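Long-range contact in putative uncharacterized protein (Campylobacter jejuni subsp. jejuni, PDB 4NPX), which is of unknown function; it is a small all-helical member of the DUF2018 family, with two copies in the assembly: residues G54-V59 with A108-H113. Residues are numbered along the deposited sequence; the frame is centred on the assembly and turned at random.
Sequences GALEKV and AKILGH
Ile-110 sets its branched side chain between Leu-56 and Val-59, one helical turn apart on helix 53-76. Its CG1 lies anti to the carbonyl carbon; this chi1 of -69° turns CG1 toward the isopropyl group of Val-59, and the extended chi2 of 170° carries CD1 on to Leu-56. Both Val-59 methyls touch Ile-110 CG1, CG2 of the valine at 3.8 Å and its CG1 at 3.9 Å, the two side chains crossing at about a right angle. Leu-56 starts out directed away from helix 92-111, but its CD2 swings back to meet Ile-110 CD1 at 3.7 Å and Ile-110 CG2 at 4.0 Å. Val-59 CG2 also rests on Lys-109 CB, 4.0 Å away; beyond CG the lysine chain runs extended away from Val-59, and Lys-109 NZ forms a salt bridge with Glu-105. One turn before Val-59, Ala-55 CB lies over the helix end, 4.1 Å from Ile-110 O and 4.0 Å from His-113 ND1, approaching the imidazole ring obliquely; that ring is poorly ordered. No hydrogen bond crosses the contact. Ile-110 O is instead engaged within its own segment, accepting from His-113 N at 3.0 Å. Ile-47 and Ile-48 of helix 40-49 also pack on Ile-110, and Ile-45 of the second subunit on Leu-56, so this apolar cluster extends toward the dimer partner. His-113, with phi +69°, ends helix 92-111 in a Schellman motif, and the whole is a helix-helix packing in which the C-terminal end of one helix abuts the first turns of another in an all-alpha fold.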
loop_
_atom_site.group_PDB
_atom_site.type_symbol
_atom_site.label_atom_id
_atom_site.label_comp_id
_atom_site.label_asym_id
_atom_site.label_seq_id
_atom_site.Cartn_x
_atom_site.Cartn_y
_atom_site.Cartn_z
ATOM N N GLY A 54 -10.601 -12.458 4.654
ATOM C CA GLY A 54 -10.649 -11.664 5.870
ATOM C C GLY A 54 -9.297 -11.082 6.242
ATOM O O GLY A 54 -9.186 -9.908 6.542
ATOM N N ALA A 55 -8.280 -11.923 6.245
ATOM C CA ALA A 55 -6.916 -11.517 6.567
ATOM C C ALA A 55 -6.419 -10.432 5.620
ATOM O O ALA A 55 -5.843 -9.436 6.061
ATOM C CB ALA A 55 -6.001 -12.712 6.451
ATOM N N LEU A 56 -6.559 -10.672 4.309
ATOM C CA LEU A 56 -6.142 -9.676 3.340
ATOM C C LEU A 56 -6.934 -8.374 3.417
ATOM O O LEU A 56 -6.347 -7.291 3.268
ATOM C CB LEU A 56 -6.228 -10.213 1.921
ATOM C CG LEU A 56 -5.351 -11.408 1.592
ATOM C CD1 LEU A 56 -5.762 -12.025 0.240
ATOM C CD2 LEU A 56 -3.870 -11.002 1.574
ATOM N N GLU A 57 -8.255 -8.455 3.575
ATOM C CA GLU A 57 -8.999 -7.247 3.635
ATOM C C GLU A 57 -8.588 -6.431 4.833
ATOM O O GLU A 57 -8.463 -5.277 4.714
ATOM C CB GLU A 57 -10.488 -7.512 3.703
ATOM C CG GLU A 57 -11.102 -7.988 2.392
ATOM C CD GLU A 57 -12.611 -8.322 2.505
ATOM O OE1 GLU A 57 -13.214 -8.500 3.640
ATOM O OE2 GLU A 57 -13.218 -8.450 1.416
ATOM N N LYS A 58 -8.352 -7.026 5.975
ATOM C CA LYS A 58 -8.041 -6.249 7.166
ATOM C C LYS A 58 -6.709 -5.520 6.965
ATOM O O LYS A 58 -6.597 -4.323 7.242
ATOM C CB LYS A 58 -7.916 -7.174 8.385
ATOM C CG LYS A 58 -7.802 -6.458 9.718
ATOM N N VAL A 59 -5.718 -6.245 6.467
ATOM C CA VAL A 59 -4.388 -5.678 6.278
ATOM C C VAL A 59 -4.365 -4.598 5.200
ATOM O O VAL A 59 -3.789 -3.513 5.442
ATOM C CB VAL A 59 -3.348 -6.802 6.034
ATOM C CG1 VAL A 59 -2.007 -6.244 5.742
ATOM C CG2 VAL A 59 -3.324 -7.758 7.241
ATOM N N ALA A 108 3.886 -10.861 7.735
ATOM C CA ALA A 108 3.733 -11.311 9.133
ATOM C C ALA A 108 2.350 -10.957 9.630
ATOM O O ALA A 108 1.682 -11.761 10.250
ATOM C CB ALA A 108 4.790 -10.706 10.014
ATOM N N LYS A 109 1.838 -9.797 9.266
ATOM C CA LYS A 109 0.468 -9.437 9.642
ATOM C C LYS A 109 -0.575 -10.330 8.990
ATOM O O LYS A 109 -1.563 -10.694 9.603
ATOM C CB LYS A 109 0.169 -7.988 9.254
ATOM C CG LYS A 109 0.566 -7.034 10.336
ATOM C CD LYS A 109 0.622 -5.626 9.844
ATOM C CE LYS A 109 0.795 -4.748 11.050
ATOM N NZ LYS A 109 1.105 -3.369 10.595
ATOM N N ILE A 110 -0.348 -10.673 7.731
ATOM C CA ILE A 110 -1.298 -11.490 6.991
ATOM C C ILE A 110 -1.238 -12.932 7.524
ATOM O O ILE A 110 -2.262 -13.520 7.893
ATOM C CB ILE A 110 -1.021 -11.402 5.462
ATOM C CG1 ILE A 110 -1.354 -9.980 4.903
ATOM C CG2 ILE A 110 -1.813 -12.442 4.638
ATOM C CD1 ILE A 110 -0.836 -9.863 3.451
ATOM N N LEU A 111 -0.069 -13.517 7.517
ATOM C CA LEU A 111 0.044 -14.891 8.065
ATOM C C LEU A 111 -0.456 -15.032 9.516
ATOM O O LEU A 111 -0.880 -16.109 9.904
ATOM C CB LEU A 111 1.475 -15.349 7.985
ATOM C CG LEU A 111 1.991 -15.730 6.634
ATOM C CD1 LEU A 111 3.475 -16.057 6.767
ATOM C CD2 LEU A 111 1.238 -16.919 6.080
ATOM N N GLY A 112 -0.396 -13.951 10.311
ATOM C CA GLY A 112 -0.885 -13.961 11.701
ATOM C C GLY A 112 -2.342 -13.516 11.858
ATOM O O GLY A 112 -2.878 -13.546 12.969
ATOM N N HIS A 113 -2.972 -13.142 10.739
ATOM C CA HIS A 113 -4.361 -12.630 10.643
ATOM C C HIS A 113 -4.612 -11.219 11.254
ATOM O O HIS A 113 -5.760 -10.733 11.276
ATOM C CB HIS A 113 -5.317 -13.687 11.161
ATOM C CG HIS A 113 -5.254 -14.942 10.367
ATOM N ND1 HIS A 113 -6.256 -15.326 9.508
ATOM C CD2 HIS A 113 -4.257 -15.845 10.214
ATOM C CE1 HIS A 113 -5.907 -16.449 8.905
ATOM N NE2 HIS A 113 -4.698 -16.788 9.321
#